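Local atomic coordinates of uncharacterized protein, cytosolic disulfide reductase DsbM (Pseudomonas aeruginosa PAO1, PDB entry 5HFI), a protein that probably reduces disulfide bonds in the cytosol as a DsbA-like member of the thioredoxin superfamily, and binds glutathione. Residues 11-16 with 97-102; 7-12 with 34-39. One frame throughout, in Å; residues are numbered along the deposited sequence.

Contact 1: 11-16 with 97-102; sequences YLYDPL and PPTAAV
With chi1 at 73°, Y13 holds CG between its own backbone N and carbonyl carbon, which lifts the phenol off the end of strand 8-13 toward helix 96-109. V102 comes to meet it from the opposite direction: its CG1 is anti to the backbone N (chi1 168°) and lies 3.3 Å from Y13 OH, approaching the ring obliquely. The hydroxyl oxygen also lies 3.5 Å from V102 CB and 3.8 Å from T99 CG2, so the end of the phenol rests against apolar atoms from two positions of the helix. Two residues further along the chain, P15 crosses P98 at about a right angle, with P15 CG 3.9 Å from P98 CB. P15 CD lies beside T99 OG1. No direct hydrogen bond joins the two segments; a water does, giving one hydrogen to D14 OD2 (2.9 Å) and the other to T99 OG1 (2.8 Å). T99 OG1 is also hydrogen-bonded to S95 O, just before helix 96-109. D14 OD1 accepts from L16 N at 3.0 Å, closing an Asx turn; the N-H arrives on the anti side of the carboxylate, 35° out of its plane. S95 OG hydrogen-bonds to the same oxygen and M45 N to OD2, so several partners fix the carboxylate's rotation. The turn lies where the first strand of the thioredoxin fold runs toward C17 and C20 of the CxxC motif, C17 being the cysteine to which glutathione can attach covalently. Helix 96-109 here probably belongs to the all-helical region that DsbA-like proteins insert into that fold. Helix 112-124 adds L116 against both Y13 and V102, while L161 and F165 of helix 159-174 pack on T99.

Contact 2: 7-12 with 34-39; sequences LTLHYL and TGLDVR
D37 O receives the 2.6 Å hydrogen bond of L9 N, nearly straight at the proton (170°), and also a CA-H...O contact from T8 CA at 3.2 Å. Three further backbone bonds continue this parallel ladder: D37 N to L7 O, R39 N to L9 O and Y11 N to R39 O. T8 pairs with D37, L9 with V38 and H10 with R39, and the side chains alternate between the two faces of the sheet. On the face of T8 and H10, the R39 chain bends at chi2 (-88°) and turns back along its own strand, where NE forms a salt bridge with D37 OD2 at 2.6 Å, on the syn side of the carboxylate. T8 CG2 packs beside the bent chain: it meets R39 CG at 3.5 Å, lies over one face of the guanidinium and, offset toward the rim, sits over one face of the H10 imidazole. The H10 ring lies alongside R39, its ND1 hydrogen-bonded to H41 NE2 and its NE2 to E186 OE1. On the face of L9 and V38, V38 CG2 approaches L9 CB; from just before its strand L36 CD1 reaches L7 CG (4.0 Å) and L9 CB (4.2 Å). Here L27 and A30 of helix 24-30 and W206, L210 and L214 of helix 203-215 cover the leucines and valine, while strand 182-186 runs antiparallel along the other edge of strand 8-13.

Both contacts start from strand 8-13, yet their centres lie about 17 Å apart. Along the chain, 7-12 overlaps 11-16 at Y11 and L12; 34-39 follows after helices 18-22 and 24-30, and 97-102 comes much later. Contact 2 therefore joins the two strands of a beta-alpha-beta crossover, with 37-42 at the edge of the sheet within this chain. The centre of contact 1 lies about 5 Å from the centre of the chain, and the contact leads from the end of the same strand to helix 96-109. The strand thus links the sheet of the thioredoxin fold to what is probably the inserted helical region and runs toward the CxxC motif, beside which glutathione is bound.

Contact 1: 11-16 with 97-102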
# COMPACT_ATOMS: atom_id res chain seq x y z
N TYR A 11 1.97 -7.05 -6.68
CA TYR A 11 1.84 -6.74 -5.26
C TYR A 11 0.38 -6.42 -4.97
O TYR A 11 -0.13 -5.38 -5.41
CB TYR A 11 2.75 -5.58 -4.87
CG TYR A 11 2.65 -5.16 -3.42
CD1 TYR A 11 2.76 -3.82 -3.05
CD2 TYR A 11 2.45 -6.10 -2.41
CE1 TYR A 11 2.67 -3.43 -1.73
CE2 TYR A 11 2.36 -5.71 -1.08
CZ TYR A 11 2.47 -4.38 -0.75
OH TYR A 11 2.38 -3.98 0.56
N LEU A 12 -0.28 -7.31 -4.25
CA LEU A 12 -1.64 -7.08 -3.75
C LEU A 12 -1.55 -6.45 -2.37
O LEU A 12 -1.00 -7.05 -1.44
CB LEU A 12 -2.42 -8.39 -3.70
CG LEU A 12 -2.97 -8.92 -5.02
CD1 LEU A 12 -3.13 -10.43 -4.96
CD2 LEU A 12 -4.30 -8.25 -5.34
N TYR A 13 -2.09 -5.24 -2.23
CA TYR A 13 -1.90 -4.43 -1.04
C TYR A 13 -3.22 -3.78 -0.64
O TYR A 13 -4.20 -3.80 -1.39
CB TYR A 13 -0.85 -3.34 -1.28
CG TYR A 13 -1.39 -2.23 -2.17
CD1 TYR A 13 -1.92 -1.07 -1.62
CD2 TYR A 13 -1.39 -2.36 -3.55
CE1 TYR A 13 -2.43 -0.07 -2.42
CE2 TYR A 13 -1.89 -1.36 -4.36
CZ TYR A 13 -2.41 -0.22 -3.78
OH TYR A 13 -2.92 0.78 -4.58
N ASP A 14 -3.21 -3.18 0.55
CA ASP A 14 -4.22 -2.22 0.92
C ASP A 14 -3.55 -1.15 1.76
O ASP A 14 -2.78 -1.48 2.68
CB ASP A 14 -5.39 -2.82 1.69
CG ASP A 14 -6.51 -1.84 1.88
OD1 ASP A 14 -6.51 -1.12 2.91
OD2 ASP A 14 -7.38 -1.76 0.98
N PRO A 15 -3.81 0.13 1.49
CA PRO A 15 -3.10 1.19 2.23
C PRO A 15 -3.35 1.19 3.73
O PRO A 15 -2.51 1.71 4.47
CB PRO A 15 -3.62 2.49 1.58
CG PRO A 15 -4.27 2.07 0.30
CD PRO A 15 -4.76 0.67 0.50
N LEU A 16 -4.46 0.62 4.20
CA LEU A 16 -4.76 0.59 5.63
C LEU A 16 -4.43 -0.74 6.28
O LEU A 16 -4.82 -0.98 7.43
CB LEU A 16 -6.24 0.94 5.86
CG LEU A 16 -6.57 2.40 5.55
CD1 LEU A 16 -8.06 2.60 5.34
CD2 LEU A 16 -6.08 3.31 6.65
N PRO A 97 -10.31 6.07 -1.05
CA PRO A 97 -9.62 7.31 -1.44
C PRO A 97 -8.11 7.13 -1.55
O PRO A 97 -7.53 7.55 -2.56
CB PRO A 97 -10.01 8.31 -0.35
CG PRO A 97 -11.33 7.80 0.15
CD PRO A 97 -11.21 6.31 0.11
N PRO A 98 -7.43 6.52 -0.56
CA PRO A 98 -5.98 6.35 -0.74
C PRO A 98 -5.62 5.46 -1.91
O PRO A 98 -4.59 5.68 -2.55
CB PRO A 98 -5.52 5.71 0.59
CG PRO A 98 -6.73 5.26 1.26
CD PRO A 98 -7.84 6.13 0.80
N THR A 99 -6.43 4.44 -2.21
CA THR A 99 -6.14 3.62 -3.38
C THR A 99 -6.29 4.43 -4.67
O THR A 99 -5.46 4.32 -5.58
CB THR A 99 -7.03 2.38 -3.41
OG1 THR A 99 -6.86 1.64 -2.20
CG2 THR A 99 -6.66 1.49 -4.59
N ALA A 100 -7.34 5.27 -4.75
CA ALA A 100 -7.49 6.14 -5.90
C ALA A 100 -6.30 7.08 -6.05
O ALA A 100 -5.89 7.39 -7.18
CB ALA A 100 -8.78 6.95 -5.79
N ALA A 101 -5.72 7.53 -4.94
CA ALA A 101 -4.53 8.38 -5.01
C ALA A 101 -3.35 7.63 -5.60
O ALA A 101 -2.57 8.19 -6.37
CB ALA A 101 -4.19 8.93 -3.62
N VAL A 102 -3.20 6.35 -5.24
CA VAL A 102 -2.14 5.53 -5.82
C VAL A 102 -2.36 5.36 -7.32
O VAL A 102 -1.44 5.51 -8.13
CB VAL A 102 -2.06 4.17 -5.10
CG1 VAL A 102 -1.17 3.21 -5.87
CG2 VAL A 102 -1.59 4.35 -3.66
O HOH W 1 -6.81 -1.13 -1.84

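Contact 2: 7-12 with 34-39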
# COMPACT_ATOMS: atom_id res chain seq x y z
N LEU A 7 9.71 -10.65 -16.58
CA LEU A 7 9.45 -11.02 -15.19
C LEU A 7 8.76 -9.88 -14.45
O LEU A 7 9.28 -8.77 -14.40
CB LEU A 7 10.76 -11.41 -14.49
CG LEU A 7 10.59 -12.09 -13.13
CD1 LEU A 7 9.79 -13.36 -13.29
CD2 LEU A 7 11.93 -12.40 -12.51
N THR A 8 7.59 -10.17 -13.88
CA THR A 8 6.75 -9.16 -13.27
C THR A 8 6.39 -9.57 -11.85
O THR A 8 5.95 -10.70 -11.61
CB THR A 8 5.47 -8.94 -14.09
OG1 THR A 8 5.81 -8.44 -15.39
CG2 THR A 8 4.56 -7.96 -13.40
N LEU A 9 6.57 -8.65 -10.91
CA LEU A 9 6.20 -8.86 -9.52
C LEU A 9 4.87 -8.16 -9.26
O LEU A 9 4.79 -6.92 -9.33
CB LEU A 9 7.28 -8.34 -8.57
CG LEU A 9 6.94 -8.48 -7.08
CD1 LEU A 9 6.94 -9.95 -6.68
CD2 LEU A 9 7.91 -7.69 -6.22
N HIS A 10 3.84 -8.93 -8.96
CA HIS A 10 2.54 -8.38 -8.63
C HIS A 10 2.42 -8.23 -7.12
O HIS A 10 2.74 -9.16 -6.37
CB HIS A 10 1.42 -9.29 -9.17
CG HIS A 10 1.44 -9.44 -10.66
ND1 HIS A 10 0.71 -8.63 -11.50
CD2 HIS A 10 2.08 -10.33 -11.46
CE1 HIS A 10 0.91 -9.00 -12.75
NE2 HIS A 10 1.74 -10.03 -12.75
N TYR A 11 1.97 -7.05 -6.68
CA TYR A 11 1.84 -6.74 -5.26
C TYR A 11 0.38 -6.42 -4.97
O TYR A 11 -0.13 -5.38 -5.41
CB TYR A 11 2.75 -5.58 -4.87
CG TYR A 11 2.65 -5.16 -3.42
CD1 TYR A 11 2.76 -3.82 -3.05
CD2 TYR A 11 2.45 -6.10 -2.41
CE1 TYR A 11 2.67 -3.43 -1.73
CE2 TYR A 11 2.36 -5.71 -1.08
CZ TYR A 11 2.47 -4.38 -0.75
OH TYR A 11 2.38 -3.98 0.56
N LEU A 12 -0.28 -7.31 -4.25
CA LEU A 12 -1.64 -7.08 -3.75
C LEU A 12 -1.55 -6.45 -2.37
O LEU A 12 -1.00 -7.05 -1.44
CB LEU A 12 -2.42 -8.39 -3.70
CG LEU A 12 -2.97 -8.92 -5.02
CD1 LEU A 12 -3.13 -10.43 -4.96
CD2 LEU A 12 -4.30 -8.25 -5.34
N THR A 34 16.87 -4.16 -11.27
CA THR A 34 16.87 -3.88 -12.70
C THR A 34 16.32 -5.07 -13.48
O THR A 34 16.66 -6.23 -13.21
CB THR A 34 18.29 -3.55 -13.18
OG1 THR A 34 19.05 -4.76 -13.29
CG2 THR A 34 18.98 -2.62 -12.20
N GLY A 35 15.46 -4.78 -14.45
CA GLY A 35 14.82 -5.81 -15.25
C GLY A 35 13.54 -6.37 -14.66
O GLY A 35 12.88 -7.17 -15.33
N LEU A 36 13.18 -5.98 -13.44
CA LEU A 36 11.97 -6.46 -12.79
C LEU A 36 10.88 -5.40 -12.88
O LEU A 36 11.09 -4.25 -12.48
CB LEU A 36 12.24 -6.82 -11.33
CG LEU A 36 11.04 -7.33 -10.53
CD1 LEU A 36 10.60 -8.70 -11.05
CD2 LEU A 36 11.35 -7.39 -9.05
N ASP A 37 9.72 -5.79 -13.41
CA ASP A 37 8.55 -4.94 -13.43
C ASP A 37 7.69 -5.21 -12.20
O ASP A 37 7.50 -6.36 -11.81
CB ASP A 37 7.73 -5.19 -14.70
CG ASP A 37 6.46 -4.37 -14.75
OD1 ASP A 37 6.46 -3.23 -14.26
OD2 ASP A 37 5.45 -4.89 -15.28
N VAL A 38 7.19 -4.14 -11.58
CA VAL A 38 6.39 -4.24 -10.36
C VAL A 38 5.02 -3.61 -10.63
O VAL A 38 4.95 -2.43 -11.00
CB VAL A 38 7.07 -3.57 -9.17
CG1 VAL A 38 6.15 -3.58 -7.96
CG2 VAL A 38 8.38 -4.26 -8.84
N ARG A 39 3.96 -4.39 -10.44
CA ARG A 39 2.58 -3.93 -10.63
C ARG A 39 1.87 -3.90 -9.29
O ARG A 39 1.95 -4.87 -8.52
CB ARG A 39 1.81 -4.85 -11.58
CG ARG A 39 2.54 -5.21 -12.85
CD ARG A 39 2.31 -4.20 -13.95
NE ARG A 39 2.84 -4.71 -15.22
CZ ARG A 39 2.10 -5.29 -16.16
NH1 ARG A 39 0.79 -5.43 -15.97
NH2 ARG A 39 2.66 -5.72 -17.28